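Local coordinates for long form salivary protein D7L1 (Aedes aegypti, PDB 3DXL), which modulates blood feeding by binding and sequestering host mediators, taking up leukotrienes in its N-terminal pocket and biogenic amines in its C-terminal pocket, at residues K144-F156 with A263-A275. Sequence-based numbering, arbitrary orientation.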
loop_
_atom_site.group_PDB
_atom_site.type_symbol
_atom_site.label_atom_id
_atom_site.label_comp_id
_atom_site.label_asym_id
_atom_site.label_seq_id
_atom_site.Cartn_x
_atom_site.Cartn_y
_atom_site.Cartn_z
ATOM N N LYS A 144 16.635 -7.077 -3.598
ATOM C CA LYS A 144 15.677 -8.138 -3.250
ATOM C C LYS A 144 14.965 -7.916 -1.911
ATOM O O LYS A 144 13.997 -8.607 -1.605
ATOM C CB LYS A 144 16.400 -9.492 -3.207
ATOM C CG LYS A 144 17.368 -9.609 -2.017
ATOM C CD LYS A 144 18.113 -10.941 -1.937
ATOM C CE LYS A 144 19.018 -10.999 -0.702
ATOM N NZ LYS A 144 18.308 -10.697 0.577
ATOM N N ASP A 145 15.444 -6.972 -1.103
ATOM C CA ASP A 145 14.865 -6.769 0.217
ATOM C C ASP A 145 13.643 -5.853 0.264
ATOM O O ASP A 145 13.027 -5.709 1.318
ATOM C CB ASP A 145 15.925 -6.282 1.208
ATOM C CG ASP A 145 17.051 -7.269 1.375
ATOM O OD1 ASP A 145 16.805 -8.499 1.365
ATOM O OD2 ASP A 145 18.195 -6.816 1.497
ATOM N N ILE A 146 13.296 -5.253 -0.873
ATOM C CA ILE A 146 12.080 -4.453 -0.981
ATOM C C ILE A 146 11.361 -4.877 -2.255
ATOM O O ILE A 146 11.996 -5.248 -3.243
ATOM C CB ILE A 146 12.389 -2.926 -0.988
ATOM C CG1 ILE A 146 11.115 -2.105 -0.739
ATOM C CG2 ILE A 146 13.086 -2.523 -2.283
ATOM C CD1 ILE A 146 11.352 -0.610 -0.615
ATOM N N ARG A 147 10.035 -4.814 -2.238
ATOM C CA ARG A 147 9.310 -5.011 -3.479
ATOM C C ARG A 147 9.713 -3.884 -4.449
ATOM O O ARG A 147 9.654 -2.690 -4.112
ATOM C CB ARG A 147 7.811 -5.005 -3.227
ATOM C CG ARG A 147 6.952 -5.112 -4.468
ATOM C CD ARG A 147 6.496 -3.749 -4.970
ATOM N NE ARG A 147 5.698 -3.908 -6.183
ATOM C CZ ARG A 147 5.369 -2.914 -7.001
ATOM N NH1 ARG A 147 4.645 -3.172 -8.082
ATOM N NH2 ARG A 147 5.741 -1.657 -6.724
ATOM N N GLN A 148 10.118 -4.263 -5.654
ATOM C CA GLN A 148 10.604 -3.324 -6.667
ATOM C C GLN A 148 9.457 -2.834 -7.530
ATOM O O GLN A 148 8.397 -3.461 -7.602
ATOM C CB GLN A 148 11.668 -3.992 -7.542
ATOM C CG GLN A 148 12.932 -4.376 -6.805
ATOM C CD GLN A 148 13.856 -3.202 -6.553
ATOM O OE1 GLN A 148 13.936 -2.268 -7.357
ATOM N NE2 GLN A 148 14.564 -3.248 -5.437
ATOM N N LYS A 149 9.646 -1.695 -8.187
ATOM C CA LYS A 149 8.625 -1.226 -9.110
ATOM C C LYS A 149 8.356 -2.292 -10.164
ATOM O O LYS A 149 9.280 -2.932 -10.666
ATOM C CB LYS A 149 9.042 0.099 -9.754
ATOM C CG LYS A 149 9.167 1.229 -8.740
ATOM C CD LYS A 149 9.524 2.563 -9.376
ATOM C CE LYS A 149 8.286 3.281 -9.856
ATOM N NZ LYS A 149 8.642 4.653 -10.291
ATOM N N LYS A 150 7.078 -2.483 -10.470
ATOM C CA LYS A 150 6.606 -3.436 -11.480
ATOM C C LYS A 150 6.783 -4.906 -11.066
ATOM O O LYS A 150 6.672 -5.812 -11.908
ATOM C CB LYS A 150 7.238 -3.166 -12.857
ATOM C CG LYS A 150 7.085 -1.729 -13.376
ATOM C CD LYS A 150 5.640 -1.362 -13.721
ATOM C CE LYS A 150 5.123 -2.112 -14.957
ATOM N NZ LYS A 150 5.900 -1.850 -16.211
ATOM N N GLN A 151 7.020 -5.147 -9.777
ATOM C CA GLN A 151 7.169 -6.511 -9.271
ATOM C C GLN A 151 5.915 -6.950 -8.512
ATOM O O GLN A 151 5.440 -6.255 -7.625
ATOM C CB GLN A 151 8.404 -6.629 -8.374
ATOM C CG GLN A 151 8.625 -8.045 -7.854
ATOM C CD GLN A 151 9.832 -8.169 -6.949
ATOM O OE1 GLN A 151 10.202 -7.229 -6.236
ATOM N NE2 GLN A 151 10.441 -9.358 -6.951
ATOM N N SER A 152 5.376 -8.117 -8.855
ATOM C CA SER A 152 4.320 -8.706 -8.038
ATOM C C SER A 152 4.735 -8.717 -6.572
ATOM O O SER A 152 5.835 -9.179 -6.244
ATOM C CB SER A 152 4.098 -10.142 -8.480
ATOM O OG SER A 152 3.310 -10.841 -7.531
ATOM N N TYR A 153 3.878 -8.231 -5.678
ATOM C CA TYR A 153 4.235 -8.276 -4.267
ATOM C C TYR A 153 4.363 -9.724 -3.785
ATOM O O TYR A 153 5.206 -10.051 -2.954
ATOM C CB TYR A 153 3.264 -7.484 -3.371
ATOM C CG TYR A 153 3.964 -6.988 -2.120
ATOM C CD1 TYR A 153 4.403 -5.668 -2.028
ATOM C CD2 TYR A 153 4.246 -7.848 -1.054
ATOM C CE1 TYR A 153 5.087 -5.215 -0.912
ATOM C CE2 TYR A 153 4.927 -7.417 0.063
ATOM C CZ TYR A 153 5.352 -6.093 0.131
ATOM O OH TYR A 153 6.042 -5.649 1.237
ATOM N N PHE A 154 3.497 -10.593 -4.303
ATOM C CA PHE A 154 3.557 -12.012 -3.957
ATOM C C PHE A 154 4.916 -12.603 -4.344
ATOM O O PHE A 154 5.519 -13.335 -3.559
ATOM C CB PHE A 154 2.427 -12.794 -4.643
ATOM C CG PHE A 154 1.046 -12.551 -4.068
ATOM C CD1 PHE A 154 0.245 -13.643 -3.740
ATOM C CD2 PHE A 154 0.517 -11.274 -3.903
ATOM C CE1 PHE A 154 -1.035 -13.470 -3.233
ATOM C CE2 PHE A 154 -0.788 -11.102 -3.392
ATOM C CZ PHE A 154 -1.560 -12.204 -3.063
ATOM N N GLU A 155 5.391 -12.292 -5.547
ATOM C CA GLU A 155 6.698 -12.771 -5.988
ATOM C C GLU A 155 7.831 -12.242 -5.132
ATOM O O GLU A 155 8.774 -12.969 -4.841
ATOM C CB GLU A 155 6.921 -12.465 -7.457
ATOM C CG GLU A 155 6.002 -13.272 -8.325
ATOM C CD GLU A 155 6.248 -13.086 -9.795
ATOM O OE1 GLU A 155 7.229 -12.405 -10.179
ATOM O OE2 GLU A 155 5.449 -13.642 -10.575
ATOM N N PHE A 156 7.751 -10.973 -4.729
ATOM C CA PHE A 156 8.739 -10.416 -3.806
ATOM C C PHE A 156 8.858 -11.289 -2.550
ATOM O O PHE A 156 9.965 -11.652 -2.148
ATOM C CB PHE A 156 8.388 -8.961 -3.450
ATOM C CG PHE A 156 9.008 -8.486 -2.153
ATOM C CD1 PHE A 156 10.381 -8.257 -2.051
ATOM C CD2 PHE A 156 8.218 -8.310 -1.025
ATOM C CE1 PHE A 156 10.938 -7.869 -0.838
ATOM C CE2 PHE A 156 8.776 -7.902 0.187
ATOM C CZ PHE A 156 10.137 -7.686 0.276
ATOM N N ALA A 263 -10.636 -12.886 -5.303
ATOM C CA ALA A 263 -10.234 -11.537 -4.925
ATOM C C ALA A 263 -8.716 -11.428 -4.745
ATOM O O ALA A 263 -8.087 -10.454 -5.175
ATOM C CB ALA A 263 -10.945 -11.137 -3.661
ATOM N N PHE A 264 -8.139 -12.430 -4.091
ATOM C CA PHE A 264 -6.710 -12.471 -3.759
ATOM C C PHE A 264 -5.895 -12.630 -5.040
ATOM O O PHE A 264 -4.870 -11.976 -5.216
ATOM C CB PHE A 264 -6.480 -13.657 -2.818
ATOM C CG PHE A 264 -5.313 -13.533 -1.861
ATOM C CD1 PHE A 264 -5.273 -12.529 -0.903
ATOM C CD2 PHE A 264 -4.312 -14.508 -1.840
ATOM C CE1 PHE A 264 -4.239 -12.481 0.024
ATOM C CE2 PHE A 264 -3.272 -14.454 -0.910
ATOM C CZ PHE A 264 -3.248 -13.430 0.019
ATOM N N ASP A 265 -6.366 -13.482 -5.948
ATOM C CA ASP A 265 -5.711 -13.641 -7.245
ATOM C C ASP A 265 -5.672 -12.317 -8.003
ATOM O O ASP A 265 -4.647 -11.937 -8.575
ATOM C CB ASP A 265 -6.428 -14.673 -8.130
ATOM C CG ASP A 265 -6.148 -16.115 -7.735
ATOM O OD1 ASP A 265 -5.307 -16.392 -6.856
ATOM O OD2 ASP A 265 -6.811 -16.979 -8.336
ATOM N N TYR A 266 -6.794 -11.605 -8.033
ATOM C CA TYR A 266 -6.825 -10.339 -8.765
ATOM C C TYR A 266 -5.962 -9.274 -8.076
ATOM O O TYR A 266 -5.304 -8.470 -8.749
ATOM C CB TYR A 266 -8.257 -9.848 -8.948
ATOM C CG TYR A 266 -8.416 -8.659 -9.883
ATOM C CD1 TYR A 266 -7.722 -8.587 -11.094
ATOM C CD2 TYR A 266 -9.300 -7.622 -9.568
ATOM C CE1 TYR A 266 -7.891 -7.504 -11.951
ATOM C CE2 TYR A 266 -9.477 -6.545 -10.428
ATOM C CZ TYR A 266 -8.774 -6.497 -11.612
ATOM O OH TYR A 266 -8.948 -5.447 -12.478
ATOM N N ARG A 267 -5.924 -9.302 -6.746
ATOM C CA ARG A 267 -5.018 -8.417 -6.024
ATOM C C ARG A 267 -3.567 -8.687 -6.400
ATOM O O ARG A 267 -2.791 -7.737 -6.570
ATOM C CB ARG A 267 -5.223 -8.508 -4.514
ATOM C CG ARG A 267 -4.308 -7.562 -3.712
ATOM C CD ARG A 267 -4.456 -6.108 -4.161
ATOM N NE ARG A 267 -3.649 -5.159 -3.397
ATOM C CZ ARG A 267 -4.032 -4.594 -2.257
ATOM N NH1 ARG A 267 -5.201 -4.911 -1.699
ATOM N NH2 ARG A 267 -3.246 -3.687 -1.677
ATOM N N GLU A 268 -3.184 -9.959 -6.532
ATOM C CA GLU A 268 -1.811 -10.259 -6.943
ATOM C C GLU A 268 -1.497 -9.612 -8.296
ATOM O O GLU A 268 -0.422 -9.030 -8.484
ATOM C CB GLU A 268 -1.563 -11.770 -7.001
ATOM C CG GLU A 268 -0.099 -12.158 -7.301
ATOM C CD GLU A 268 0.287 -12.125 -8.786
ATOM O OE1 GLU A 268 -0.577 -12.391 -9.646
ATOM O OE2 GLU A 268 1.470 -11.838 -9.089
ATOM N N VAL A 269 -2.426 -9.727 -9.238
ATOM C CA VAL A 269 -2.260 -9.142 -10.560
ATOM C C VAL A 269 -2.066 -7.628 -10.455
ATOM O O VAL A 269 -1.137 -7.053 -11.040
ATOM C CB VAL A 269 -3.462 -9.476 -11.476
ATOM C CG1 VAL A 269 -3.405 -8.673 -12.773
ATOM C CG2 VAL A 269 -3.484 -10.970 -11.795
ATOM N N ARG A 270 -2.929 -6.971 -9.687
ATOM C CA ARG A 270 -2.859 -5.523 -9.554
ATOM C C ARG A 270 -1.619 -5.082 -8.773
ATOM O O ARG A 270 -1.122 -3.964 -8.982
ATOM C CB ARG A 270 -4.153 -4.980 -8.951
ATOM C CG ARG A 270 -5.327 -5.143 -9.908
ATOM C CD ARG A 270 -6.607 -4.518 -9.402
ATOM N NE ARG A 270 -7.183 -5.330 -8.337
ATOM C CZ ARG A 270 -7.150 -5.015 -7.043
ATOM N NH1 ARG A 270 -6.577 -3.884 -6.637
ATOM N NH2 ARG A 270 -7.687 -5.836 -6.146
ATOM N N SER A 271 -1.087 -5.948 -7.906
ATOM C CA SER A 271 0.126 -5.613 -7.146
ATOM C C SER A 271 1.355 -5.525 -8.043
ATOM O O SER A 271 2.379 -4.970 -7.642
ATOM C CB SER A 271 0.397 -6.592 -5.998
ATOM O OG SER A 271 1.020 -7.784 -6.462
ATOM N N GLN A 272 1.258 -6.070 -9.254
ATOM C CA GLN A 272 2.376 -6.012 -10.190
ATOM C C GLN A 272 2.614 -4.615 -10.746
ATOM O O GLN A 272 3.713 -4.329 -11.219
ATOM C CB GLN A 272 2.135 -6.955 -11.365
ATOM C CG GLN A 272 1.990 -8.418 -10.966
ATOM C CD GLN A 272 1.549 -9.319 -12.104
ATOM O OE1 GLN A 272 1.386 -8.884 -13.242
ATOM N NE2 GLN A 272 1.330 -10.590 -11.789
ATOM N N ILE A 273 1.586 -3.766 -10.725
ATOM C CA ILE A 273 1.686 -2.404 -11.247
ATOM C C ILE A 273 0.848 -1.540 -10.321
ATOM O O ILE A 273 -0.381 -1.556 -10.391
ATOM C CB ILE A 273 1.124 -2.280 -12.696
ATOM C CG1 ILE A 273 1.680 -3.372 -13.628
ATOM C CG2 ILE A 273 1.405 -0.880 -13.254
ATOM C CD1 ILE A 273 0.962 -3.463 -14.964
ATOM N N TYR A 274 1.494 -0.774 -9.456
ATOM C CA TYR A 274 0.726 -0.006 -8.485
ATOM C C TYR A 274 -0.218 0.990 -9.169
ATOM O O TYR A 274 -1.338 1.199 -8.704
ATOM C CB TYR A 274 1.642 0.663 -7.461
ATOM C CG TYR A 274 2.117 -0.258 -6.348
ATOM C CD1 TYR A 274 2.025 -1.658 -6.454
ATOM C CD2 TYR A 274 2.674 0.272 -5.191
ATOM C CE1 TYR A 274 2.456 -2.482 -5.430
ATOM C CE2 TYR A 274 3.123 -0.540 -4.169
ATOM C CZ TYR A 274 3.013 -1.933 -4.298
ATOM O OH TYR A 274 3.451 -2.755 -3.289
ATOM N N ALA A 275 0.203 1.532 -10.315
ATOM C CA ALA A 275 -0.625 2.419 -11.139
ATOM C C ALA A 275 -1.590 1.688 -12.088
ATOM O O ALA A 275 -2.092 2.289 -13.037
ATOM C CB ALA A 275 0.259 3.391 -11.924
HETATM O O HOH W 1 2.893 -14.319 -9.461
#
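Phe-154 lays one ring face over the aliphatic part of Glu-268: CB of Glu-268 stands 3.7 Å from the ring centroid of Phe-154 and only 11° off the ring normal, a CH-pi contact. The far edge of the same ring points at the face of Phe-264 in a T-shaped pair, with planes at 68° and Phe-154 CE1 3.4 Å from Phe-264 CE2. In this all-helical PBP/GOBP fold, the contact sets the start of helix 153-161 and the turn before it against the last turns of helix 257-271 and the residues that follow it. Glu-268 and Asp-265 bind noradrenaline, so the aromatic pair lies beside the amine site; Val-193 of helix 184-196 touches both rings.

Glu-268 leaves its helix with CG trans to the main-chain N and then bends at chi2, which brings the carboxylate past the phenyl ring to Ser-152. There OG of Ser-152 donates to the anti lone pair of Glu-268 OE2 at 2.6 Å. OE2 also accepts from Gln-272 NE2 and from a water that links it to Glu-155. Ser-152 is in turn the N-cap of its helix, accepting from Glu-155 N.

At the other end, the guanidinium of Arg-147 stacks on the ring of Tyr-274, centres 3.7 Å apart and planes at 9°, with cation-pi geometry. NE of Arg-147 donates to Gln-151 O at 2.8 Å, which, with the stack, helps set the group's orientation, while the hydroxyl of Tyr-274 bonds to Glu-7 of helix 6-20. Between these two clusters, Ser-271 OG donates back to Glu-268 O, three residues earlier, and receives the backbone N-H of Tyr-153, N to OG 3.0 Å.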